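Local coordinates for protein beta-galactosidase (Marinomonas sp. ef1, PDB 6Y2K) that probably hydrolyses terminal beta-galactosidic bonds in sugars such as lactose, as a cold-active, hexameric family GH42 glycosidase, at residues D140-C145 / V240-G245; Q218-N223 / H252-Q257; A262-Y267 / G308-M313. All coordinates share one frame; numbering follows the deposited sequence. Where two conformers were deposited one is given.

Overall arrangement
All three contacts lie in the eight-stranded TIM barrel. From the N terminus, the chain first reaches 140-145, the loop after the fourth strand. It then runs through helix 205-233, which carries 218-223, and returns as the fifth strand, where 240-245 closes interaction 1. Short helix 252-256 follows and packs back on 218-223. Interaction 2 therefore crosses interaction 1, and the two meet through Tyr143 and Asn223. Interaction 3 comes later in series. It joins the sixth strand, at 262-267, to the adjacent seventh, at 308-313, closing the loop of helices that lies between them in the chain. Interactions 1 and 3 share the sheet and touch where Ser263 OG meets His241 O.

Interaction 1 of 3, residues D140-C145 / V240-G245; sequences DNEYGC and VHNYMG
The Tyr143 ring stacks on the His241 imidazole where the loop after the fourth TIM-barrel strand folds onto the end of the fifth. The stack is offset, with centroids 3.8 Å apart and planes 10° apart. CD2 of Tyr143 sits over the centre of the imidazole.

One hydrogen bond joins the same two residues. Tyr143 N donates to His241 NE2 close to the ring plane (3.0 Å, 168°). Thr139 O holds ND1, so both imidazole nitrogens are engaged. A second set uses both ends of the Asn242 amide. Its OD1 accepts from Glu142 N at 3.0 Å, and its ND2 donates to Asn141 OD1 at 2.9 Å. In both bonds the donor stands above the carbonyl plane.

Asn141-Glu142 matches the Asn-Glu pair after the fourth strand in clan GH-A enzymes, where the Glu is the acid/base, consistent with that part for Glu142. Its OE1 is hydrogen-bonded to a glycerol, probably from the crystallisation liquor, which fits a pocket there.

Met244 packs by van der Waals contact against the type II beta turn of Glu142 to Cys145. Its SD meets Cys145 CB at 3.6 Å. A bend in the chain (chi3 -73°) brings the methyl CE against a carbonyl oxygen, 3.3 Å from Tyr143 O.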
loop_
_atom_site.group_PDB
_atom_site.type_symbol
_atom_site.label_atom_id
_atom_site.label_comp_id
_atom_site.label_asym_id
_atom_site.label_seq_id
_atom_site.Cartn_x
_atom_site.Cartn_y
_atom_site.Cartn_z
ATOM N N ASP A 140 -10.271 -51.977 2.583
ATOM C CA ASP A 140 -9.875 -51.146 1.443
ATOM C C ASP A 140 -8.824 -50.099 1.930
ATOM O O ASP A 140 -7.959 -50.428 2.770
ATOM C CB ASP A 140 -11.156 -50.547 0.815
ATOM C CG ASP A 140 -10.984 -50.068 -0.632
ATOM O OD1 ASP A 140 -10.603 -48.878 -0.811
ATOM O OD2 ASP A 140 -11.309 -50.834 -1.574
ATOM N N ASN A 141 -8.866 -48.877 1.399
ATOM C CA ASN A 141 -7.957 -47.803 1.799
ATOM C C ASN A 141 -8.481 -46.469 1.262
ATOM O O ASN A 141 -8.471 -46.246 0.054
ATOM C CB ASN A 141 -6.537 -48.034 1.269
ATOM C CG ASN A 141 -5.542 -47.039 1.847
ATOM O OD1 ASN A 141 -5.113 -47.167 3.011
ATOM N ND2 ASN A 141 -5.182 -46.030 1.050
ATOM N N GLU A 142 -8.949 -45.611 2.165
ATOM C CA GLU A 142 -9.364 -44.244 1.839
ATOM C C GLU A 142 -10.400 -44.208 0.720
ATOM O O GLU A 142 -10.157 -43.680 -0.368
ATOM C CB GLU A 142 -8.149 -43.356 1.495
ATOM C CG GLU A 142 -7.205 -43.068 2.663
ATOM C CD GLU A 142 -6.182 -41.981 2.342
ATOM O OE1 GLU A 142 -5.743 -41.902 1.176
ATOM O OE2 GLU A 142 -5.814 -41.194 3.250
ATOM N N TYR A 143 -11.564 -44.784 1.010
ATOM C CA TYR A 143 -12.722 -44.699 0.135
ATOM C C TYR A 143 -12.885 -43.255 -0.288
ATOM O O TYR A 143 -12.855 -42.362 0.562
ATOM C CB TYR A 143 -14.019 -45.101 0.860
ATOM C CG TYR A 143 -14.184 -46.558 1.249
ATOM C CD1 TYR A 143 -13.819 -47.589 0.389
ATOM C CD2 TYR A 143 -14.770 -46.901 2.464
ATOM C CE1 TYR A 143 -14.003 -48.924 0.745
ATOM C CE2 TYR A 143 -14.954 -48.230 2.828
ATOM C CZ TYR A 143 -14.575 -49.237 1.968
ATOM O OH TYR A 143 -14.762 -50.559 2.334
ATOM N N GLY A 144 -13.050 -43.031 -1.591
ATOM C CA GLY A 144 -13.341 -41.701 -2.114
ATOM C C GLY A 144 -12.122 -40.868 -2.480
ATOM O O GLY A 144 -12.272 -39.886 -3.213
ATOM N N CYS A 145 -10.917 -41.254 -2.032
ATOM C CA CYS A 145 -9.719 -40.440 -2.302
ATOM C C CYS A 145 -9.590 -40.205 -3.803
ATOM O O CYS A 145 -9.932 -41.077 -4.613
ATOM C CB CYS A 145 -8.433 -41.081 -1.765
ATOM S SG CYS A 145 -7.049 -39.911 -1.627
ATOM N N VAL A 240 -12.349 -51.481 10.900
ATOM C CA VAL A 240 -12.068 -50.053 10.820
ATOM C C VAL A 240 -11.914 -49.655 9.357
ATOM O O VAL A 240 -11.570 -50.490 8.512
ATOM C CB VAL A 240 -10.794 -49.704 11.647
ATOM C CG1 VAL A 240 -9.550 -50.400 11.119
ATOM C CG2 VAL A 240 -10.556 -48.199 11.732
ATOM N N HIS A 241 -12.208 -48.391 9.062
ATOM C CA HIS A 241 -11.816 -47.785 7.802
ATOM C C HIS A 241 -11.051 -46.485 8.067
ATOM O O HIS A 241 -11.231 -45.851 9.120
ATOM C CB HIS A 241 -13.013 -47.537 6.879
ATOM C CG HIS A 241 -12.591 -47.079 5.522
ATOM N ND1 HIS A 241 -12.016 -47.931 4.604
ATOM C CD2 HIS A 241 -12.544 -45.843 4.970
ATOM C CE1 HIS A 241 -11.671 -47.246 3.530
ATOM N NE2 HIS A 241 -11.977 -45.977 3.726
ATOM N N ASN A 242 -10.173 -46.118 7.128
ATOM C CA ASN A 242 -9.347 -44.911 7.253
ATOM C C ASN A 242 -9.913 -43.758 6.405
ATOM O O ASN A 242 -9.785 -43.744 5.185
ATOM C CB ASN A 242 -7.853 -45.198 6.979
ATOM C CG ASN A 242 -7.578 -45.776 5.596
ATOM O OD1 ASN A 242 -8.408 -46.476 5.008
ATOM N ND2 ASN A 242 -6.389 -45.487 5.072
ATOM N N TYR A 243 -10.553 -42.812 7.092
ATOM C CA TYR A 243 -11.164 -41.627 6.488
ATOM C C TYR A 243 -10.136 -40.505 6.344
ATOM O O TYR A 243 -8.994 -40.629 6.802
ATOM C CB TYR A 243 -12.347 -41.152 7.336
ATOM C CG TYR A 243 -13.351 -42.236 7.652
ATOM C CD1 TYR A 243 -13.980 -42.943 6.632
ATOM C CD2 TYR A 243 -13.691 -42.544 8.974
ATOM C CE1 TYR A 243 -14.914 -43.938 6.913
ATOM C CE2 TYR A 243 -14.628 -43.534 9.266
ATOM C CZ TYR A 243 -15.237 -44.233 8.232
ATOM O OH TYR A 243 -16.172 -45.222 8.515
ATOM N N MET A 244 -10.544 -39.409 5.707
ATOM C CA MET A 244 -9.613 -38.347 5.324
ATOM C C MET A 244 -10.025 -36.986 5.857
ATOM O O MET A 244 -11.175 -36.778 6.247
ATOM C CB MET A 244 -9.501 -38.284 3.805
ATOM C CG MET A 244 -8.935 -39.551 3.182
ATOM S SD MET A 244 -9.050 -39.563 1.389
ATOM C CE MET A 244 -10.803 -39.837 1.146
ATOM N N GLY A 245 -9.063 -36.068 5.876
ATOM C CA GLY A 245 -9.337 -34.664 6.150
ATOM C C GLY A 245 -9.991 -34.018 4.938
ATOM O O GLY A 245 -9.604 -34.292 3.807
HETATM O O HOH W 1 -12.422 -42.551 3.313
#

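Interaction 2 of 3, residues Q218-N223 / H252-Q257; sequences QVVAFN and HHKVGQ
Val220 and Val255 have the nearest CA atoms, 5.2 Å apart. They lie on two helical segments that run in nearly the same direction. The angle between the axes is 21° and the closest axis distance is 9.4 Å. One segment belongs to the long helix 205-233, the other to the short helix 252-256. Each is held by its own backbone bonds, and no hydrogen bond passes between them.

The contact is made by side chains, and Val255 does most of the work. Its two methyl groups have different partners. CG2 meets CG2 of Val220 at 3.9 Å, and the two side chains slide past each other in opposite directions. The same CG2 touches CG1 of Val219 more loosely, at 4.2 Å. CG1 of Val255 instead reaches the Asn223 amide, 3.8 Å from ND2. This second contact is apolar against polar. The other end of that amide is well occupied, because Asn223 OD1 is bonded to Tyr143 OH and to Thr139 OG1. Those bonds tie the helix to the loop after the fourth strand.

Lys254 adds a contact at the margin. Its chain is extended, and CG passes Val220 CG2 at 4.0 Å, roughly at right angles. CG is anti to the backbone N (chi1 -165°), and the straight chain beyond it carries NZ to a salt bridge with Asp217. The lysine thus covers Val220 with its aliphatic part and pairs its charge on the neighbouring helix.

Helix 205-233 precedes the fifth barrel strand and helix 252-256 follows it. Neighbouring, near-parallel helices before and after one strand belong to the outer helical layer of a (beta/alpha)8 TIM barrel.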
loop_
_atom_site.group_PDB
_atom_site.type_symbol
_atom_site.label_atom_id
_atom_site.label_comp_id
_atom_site.label_asym_id
_atom_site.label_seq_id
_atom_site.Cartn_x
_atom_site.Cartn_y
_atom_site.Cartn_z
ATOM N N GLN A 218 -23.568 -46.669 -2.585
ATOM C CA GLN A 218 -22.715 -47.686 -3.213
ATOM C C GLN A 218 -21.423 -47.904 -2.407
ATOM O O GLN A 218 -20.916 -49.035 -2.340
ATOM C CB GLN A 218 -22.381 -47.340 -4.677
ATOM C CG GLN A 218 -23.566 -47.033 -5.606
ATOM C CD GLN A 218 -24.764 -47.971 -5.442
ATOM O OE1 GLN A 218 -24.646 -49.197 -5.587
ATOM N NE2 GLN A 218 -25.913 -47.405 -5.147
ATOM N N VAL A 219 -20.898 -46.838 -1.791
ATOM C CA VAL A 219 -19.761 -46.975 -0.868
ATOM C C VAL A 219 -20.182 -47.805 0.354
ATOM O O VAL A 219 -19.471 -48.714 0.749
ATOM C CB VAL A 219 -19.166 -45.611 -0.424
ATOM C CG1 VAL A 219 -17.974 -45.819 0.512
ATOM C CG2 VAL A 219 -18.738 -44.787 -1.643
ATOM N N VAL A 220 -21.351 -47.494 0.914
ATOM C CA VAL A 220 -21.916 -48.252 2.043
ATOM C C VAL A 220 -22.011 -49.739 1.692
ATOM O O VAL A 220 -21.529 -50.580 2.461
ATOM C CB VAL A 220 -23.300 -47.704 2.482
ATOM C CG1 VAL A 220 -23.929 -48.564 3.581
ATOM C CG2 VAL A 220 -23.171 -46.256 2.955
ATOM N N ALA A 221 -22.589 -50.049 0.528
ATOM C CA ALA A 221 -22.772 -51.441 0.064
ATOM C C ALA A 221 -21.454 -52.174 -0.194
ATOM O O ALA A 221 -21.298 -53.336 0.193
ATOM C CB ALA A 221 -23.629 -51.473 -1.195
ATOM N N PHE A 222 -20.518 -51.490 -0.851
ATOM C CA PHE A 222 -19.167 -52.021 -1.118
ATOM C C PHE A 222 -18.444 -52.399 0.170
ATOM O O PHE A 222 -17.800 -53.453 0.249
ATOM C CB PHE A 222 -18.358 -50.979 -1.896
ATOM C CG PHE A 222 -16.974 -51.422 -2.312
ATOM C CD1 PHE A 222 -15.886 -51.243 -1.468
ATOM C CD2 PHE A 222 -16.751 -51.953 -3.579
ATOM C CE1 PHE A 222 -14.602 -51.604 -1.863
ATOM C CE2 PHE A 222 -15.471 -52.326 -3.983
ATOM C CZ PHE A 222 -14.395 -52.156 -3.120
ATOM N N ASN A 223 -18.542 -51.527 1.170
ATOM C CA ASN A 223 -17.929 -51.758 2.472
ATOM C C ASN A 223 -18.648 -52.880 3.239
ATOM O O ASN A 223 -17.999 -53.732 3.861
ATOM C CB ASN A 223 -17.929 -50.460 3.292
ATOM C CG ASN A 223 -17.251 -50.619 4.644
ATOM O OD1 ASN A 223 -16.048 -50.881 4.716
ATOM N ND2 ASN A 223 -18.025 -50.469 5.722
ATOM N N HIS A 252 -20.091 -40.545 5.999
ATOM C CA HIS A 252 -19.155 -41.257 6.873
ATOM C C HIS A 252 -19.842 -41.802 8.130
ATOM O O HIS A 252 -19.368 -42.780 8.711
ATOM C CB HIS A 252 -17.983 -40.366 7.289
ATOM C CG HIS A 252 -17.092 -39.943 6.157
ATOM N ND1 HIS A 252 -17.567 -39.347 5.005
ATOM C CD2 HIS A 252 -15.748 -40.016 6.014
ATOM C CE1 HIS A 252 -16.548 -39.078 4.204
ATOM N NE2 HIS A 252 -15.433 -39.468 4.794
ATOM N N HIS A 253 -20.930 -41.174 8.568
ATOM C CA HIS A 253 -21.719 -41.717 9.680
ATOM C C HIS A 253 -22.371 -43.050 9.288
ATOM O O HIS A 253 -22.392 -43.996 10.084
ATOM C CB HIS A 253 -22.808 -40.740 10.138
ATOM C CG HIS A 253 -22.278 -39.453 10.688
ATOM N ND1 HIS A 253 -22.385 -38.255 10.016
ATOM C CD2 HIS A 253 -21.606 -39.183 11.831
ATOM C CE1 HIS A 253 -21.828 -37.302 10.737
ATOM N NE2 HIS A 253 -21.343 -37.838 11.840
ATOM N N LYS A 254 -22.872 -43.124 8.055
ATOM C CA LYS A 254 -23.594 -44.307 7.579
ATOM C C LYS A 254 -22.639 -45.478 7.354
ATOM O O LYS A 254 -22.922 -46.598 7.783
ATOM C CB LYS A 254 -24.412 -43.991 6.320
ATOM C CG LYS A 254 -25.446 -45.054 5.976
ATOM C CD LYS A 254 -26.323 -44.625 4.814
ATOM C CE LYS A 254 -27.386 -45.680 4.520
ATOM N NZ LYS A 254 -28.256 -45.326 3.365
ATOM N N VAL A 255 -21.497 -45.217 6.717
ATOM C CA VAL A 255 -20.437 -46.236 6.591
ATOM C C VAL A 255 -19.998 -46.694 7.989
ATOM O O VAL A 255 -19.816 -47.886 8.222
ATOM C CB VAL A 255 -19.231 -45.719 5.772
ATOM C CG1 VAL A 255 -18.038 -46.672 5.845
ATOM C CG2 VAL A 255 -19.640 -45.509 4.321
ATOM N N GLY A 256 -19.864 -45.741 8.912
ATOM C CA GLY A 256 -19.472 -46.014 10.291
ATOM C C GLY A 256 -20.383 -46.933 11.089
ATOM O O GLY A 256 -19.901 -47.600 12.007
ATOM N N GLN A 257 -21.678 -46.977 10.750
ATOM C CA GLN A 257 -22.650 -47.883 11.391
ATOM C C GLN A 257 -22.231 -49.353 11.267
ATOM O O GLN A 257 -22.563 -50.175 12.119
ATOM C CB GLN A 257 -24.052 -47.743 10.765
ATOM C CG GLN A 257 -24.787 -46.435 11.010
ATOM C CD GLN A 257 -26.088 -46.357 10.225
ATOM O OE1 GLN A 257 -26.741 -45.319 10.185
ATOM N NE2 GLN A 257 -26.464 -47.464 9.585
#

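Interaction 3 of 3, residues A262-Y267 / G308-M313; sequences ASWDSY and GRLWIM
Trp264 lies alongside Ile312, both side chains pointing the same way, and its indole NE1 and CD1 overlap CG1 and CD1 of the isoleucine. NE1 comes to 3.7 Å from Ile312 CG1. The indole CD1 also meets CD1 of Leu310 at 4.0 Å. The first torsion of Trp264 (chi1 83°) places CG between its backbone N and carbonyl carbon, which lays the indole alongside Ile312. Its polar NE1 is bonded to His299 ND1, on helix 294-305. Leu310 and Ile312 touch the same helix, which therefore covers this face of the sheet.

On the opposite face stand Ser263 and Trp311, whose CB atoms meet. Met313, where the chain turns a corner, curls round Ser263. Its CB is 3.5 Å from Ser263 OG, and its CE also comes close to that oxygen. The hydroxyl is bonded to His241 O on the fifth strand. Asp265 lies beside Met313, with OD1 3.6 Å from the methionine CB.

The backbones form a parallel pair, the sixth and seventh strands of the TIM barrel, linked by a beta-alpha-beta crossover. Ala262 N donates to Arg309 O at 3.1 Å. Trp311 N donates to Ala262 O at 2.9 Å, nearly straight at 166°. Further along, Trp264 N to Trp311 O is longer, at 3.2 Å, and bent to 138°. The bond from Met313 N to Trp264 O is weak.

Regular bonds thus hold the strands together at Ala262, while the long or weak ones leave the pairing looser towards Met313. The indole of Trp264 can lie buried among apolar side chains because His299 satisfies its NE1.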
loop_
_atom_site.group_PDB
_atom_site.type_symbol
_atom_site.label_atom_id
_atom_site.label_comp_id
_atom_site.label_asym_id
_atom_site.label_seq_id
_atom_site.Cartn_x
_atom_site.Cartn_y
_atom_site.Cartn_z
ATOM N N ALA A 262 -13.712 -45.615 13.911
ATOM C CA ALA A 262 -13.439 -44.635 12.864
ATOM C C ALA A 262 -11.979 -44.247 12.994
ATOM O O ALA A 262 -11.550 -43.813 14.059
ATOM C CB ALA A 262 -14.322 -43.414 13.028
ATOM N N SER A 263 -11.211 -44.428 11.927
ATOM C CA SER A 263 -9.840 -43.942 11.891
ATOM C C SER A 263 -9.719 -42.908 10.797
ATOM O O SER A 263 -10.551 -42.861 9.888
ATOM C CB SER A 263 -8.837 -45.071 11.666
ATOM O OG SER A 263 -8.878 -45.572 10.350
ATOM N N TRP A 264 -8.698 -42.067 10.891
ATOM C CA TRP A 264 -8.467 -41.084 9.840
ATOM C C TRP A 264 -7.010 -40.723 9.654
ATOM O O TRP A 264 -6.145 -41.091 10.460
ATOM C CB TRP A 264 -9.373 -39.855 10.023
ATOM C CG TRP A 264 -8.872 -38.838 10.975
ATOM C CD1 TRP A 264 -8.840 -38.934 12.334
ATOM C CD2 TRP A 264 -8.361 -37.542 10.646
ATOM N NE1 TRP A 264 -8.322 -37.778 12.876
ATOM C CE2 TRP A 264 -8.022 -36.905 11.862
ATOM C CE3 TRP A 264 -8.168 -36.851 9.441
ATOM C CZ2 TRP A 264 -7.482 -35.617 11.906
ATOM C CZ3 TRP A 264 -7.625 -35.567 9.481
ATOM C CH2 TRP A 264 -7.298 -34.961 10.706
ATOM N N ASP A 265 -6.757 -40.026 8.548
ATOM C CA ASP A 265 -5.426 -39.807 8.035
ATOM C C ASP A 265 -5.130 -38.311 8.053
ATOM O O ASP A 265 -5.694 -37.554 7.257
ATOM C CB ASP A 265 -5.330 -40.395 6.619
ATOM C CG ASP A 265 -5.600 -41.905 6.582
ATOM O OD1 ASP A 265 -5.524 -42.551 7.639
ATOM O OD2 ASP A 265 -5.873 -42.461 5.496
ATOM N N SER A 266 -4.247 -37.907 8.970
ATOM C CA SER A 266 -3.989 -36.507 9.294
ATOM C C SER A 266 -2.640 -36.049 8.765
ATOM O O SER A 266 -1.579 -36.522 9.207
ATOM C CB SER A 266 -4.024 -36.278 10.805
ATOM O OG SER A 266 -3.798 -34.900 11.101
ATOM N N TYR A 267 -2.691 -35.099 7.834
ATOM C CA TYR A 267 -1.505 -34.515 7.253
ATOM C C TYR A 267 -1.630 -32.995 7.319
ATOM O O TYR A 267 -1.914 -32.351 6.305
ATOM C CB TYR A 267 -1.337 -35.017 5.827
ATOM C CG TYR A 267 -1.137 -36.511 5.731
ATOM C CD1 TYR A 267 0.116 -37.079 5.963
ATOM C CD2 TYR A 267 -2.197 -37.361 5.413
ATOM C CE1 TYR A 267 0.310 -38.445 5.878
ATOM C CE2 TYR A 267 -2.013 -38.732 5.323
ATOM C CZ TYR A 267 -0.758 -39.268 5.559
ATOM O OH TYR A 267 -0.557 -40.618 5.455
ATOM N N GLY A 308 -17.835 -43.160 19.484
ATOM C CA GLY A 308 -16.908 -43.043 20.622
ATOM C C GLY A 308 -15.479 -43.498 20.368
ATOM O O GLY A 308 -14.554 -43.025 21.032
ATOM N N ARG A 309 -15.289 -44.405 19.405
ATOM C CA ARG A 309 -13.980 -45.005 19.128
ATOM C C ARG A 309 -13.256 -44.367 17.921
ATOM O O ARG A 309 -13.709 -44.479 16.768
ATOM C CB ARG A 309 -14.150 -46.501 18.914
ATOM C CG ARG A 309 -14.717 -47.210 20.142
ATOM C CD ARG A 309 -14.535 -48.715 20.056
ATOM N NE ARG A 309 -13.124 -49.092 20.032
ATOM C CZ ARG A 309 -12.658 -50.283 19.645
ATOM N NH1 ARG A 309 -13.484 -51.242 19.222
ATOM N NH2 ARG A 309 -11.352 -50.520 19.673
ATOM N N LEU A 310 -12.133 -43.714 18.221
ATOM C CA LEU A 310 -11.346 -42.937 17.266
ATOM C C LEU A 310 -9.923 -43.450 17.253
ATOM O O LEU A 310 -9.334 -43.600 18.321
ATOM C CB LEU A 310 -11.309 -41.472 17.714
ATOM C CG LEU A 310 -10.368 -40.503 16.976
ATOM C CD1 LEU A 310 -10.848 -40.289 15.548
ATOM C CD2 LEU A 310 -10.271 -39.177 17.713
ATOM N N TRP A 311 -9.387 -43.711 16.057
ATOM C CA TRP A 311 -7.957 -43.896 15.829
ATOM C C TRP A 311 -7.480 -42.873 14.796
ATOM O O TRP A 311 -8.278 -42.338 14.024
ATOM C CB TRP A 311 -7.630 -45.281 15.254
ATOM C CG TRP A 311 -7.948 -46.492 16.095
ATOM C CD1 TRP A 311 -8.398 -46.528 17.377
ATOM C CD2 TRP A 311 -7.799 -47.854 15.686
ATOM N NE1 TRP A 311 -8.565 -47.828 17.794
ATOM C CE2 TRP A 311 -8.196 -48.665 16.772
ATOM C CE3 TRP A 311 -7.376 -48.467 14.502
ATOM C CZ2 TRP A 311 -8.187 -50.069 16.707
ATOM C CZ3 TRP A 311 -7.368 -49.871 14.434
ATOM C CH2 TRP A 311 -7.764 -50.651 15.539
ATOM N N ILE A 312 -6.176 -42.614 14.782
ATOM C CA ILE A 312 -5.533 -41.965 13.651
ATOM C C ILE A 312 -4.729 -43.083 12.988
ATOM O O ILE A 312 -3.739 -43.544 13.548
ATOM C CB ILE A 312 -4.622 -40.785 14.072
ATOM C CG1 ILE A 312 -5.452 -39.526 14.384
ATOM C CG2 ILE A 312 -3.644 -40.421 12.948
ATOM C CD1 ILE A 312 -6.485 -39.664 15.479
ATOM N N MET A 313 -5.184 -43.546 11.823
ATOM C CA MET A 313 -4.505 -44.622 11.099
ATOM C C MET A 313 -3.223 -44.147 10.428
ATOM O O MET A 313 -2.286 -44.924 10.302
ATOM C CB MET A 313 -5.424 -45.233 10.044
ATOM C CG MET A 313 -4.912 -46.522 9.422
ATOM S SD MET A 313 -4.846 -47.861 10.641
ATOM C CE MET A 313 -6.567 -48.315 10.687
#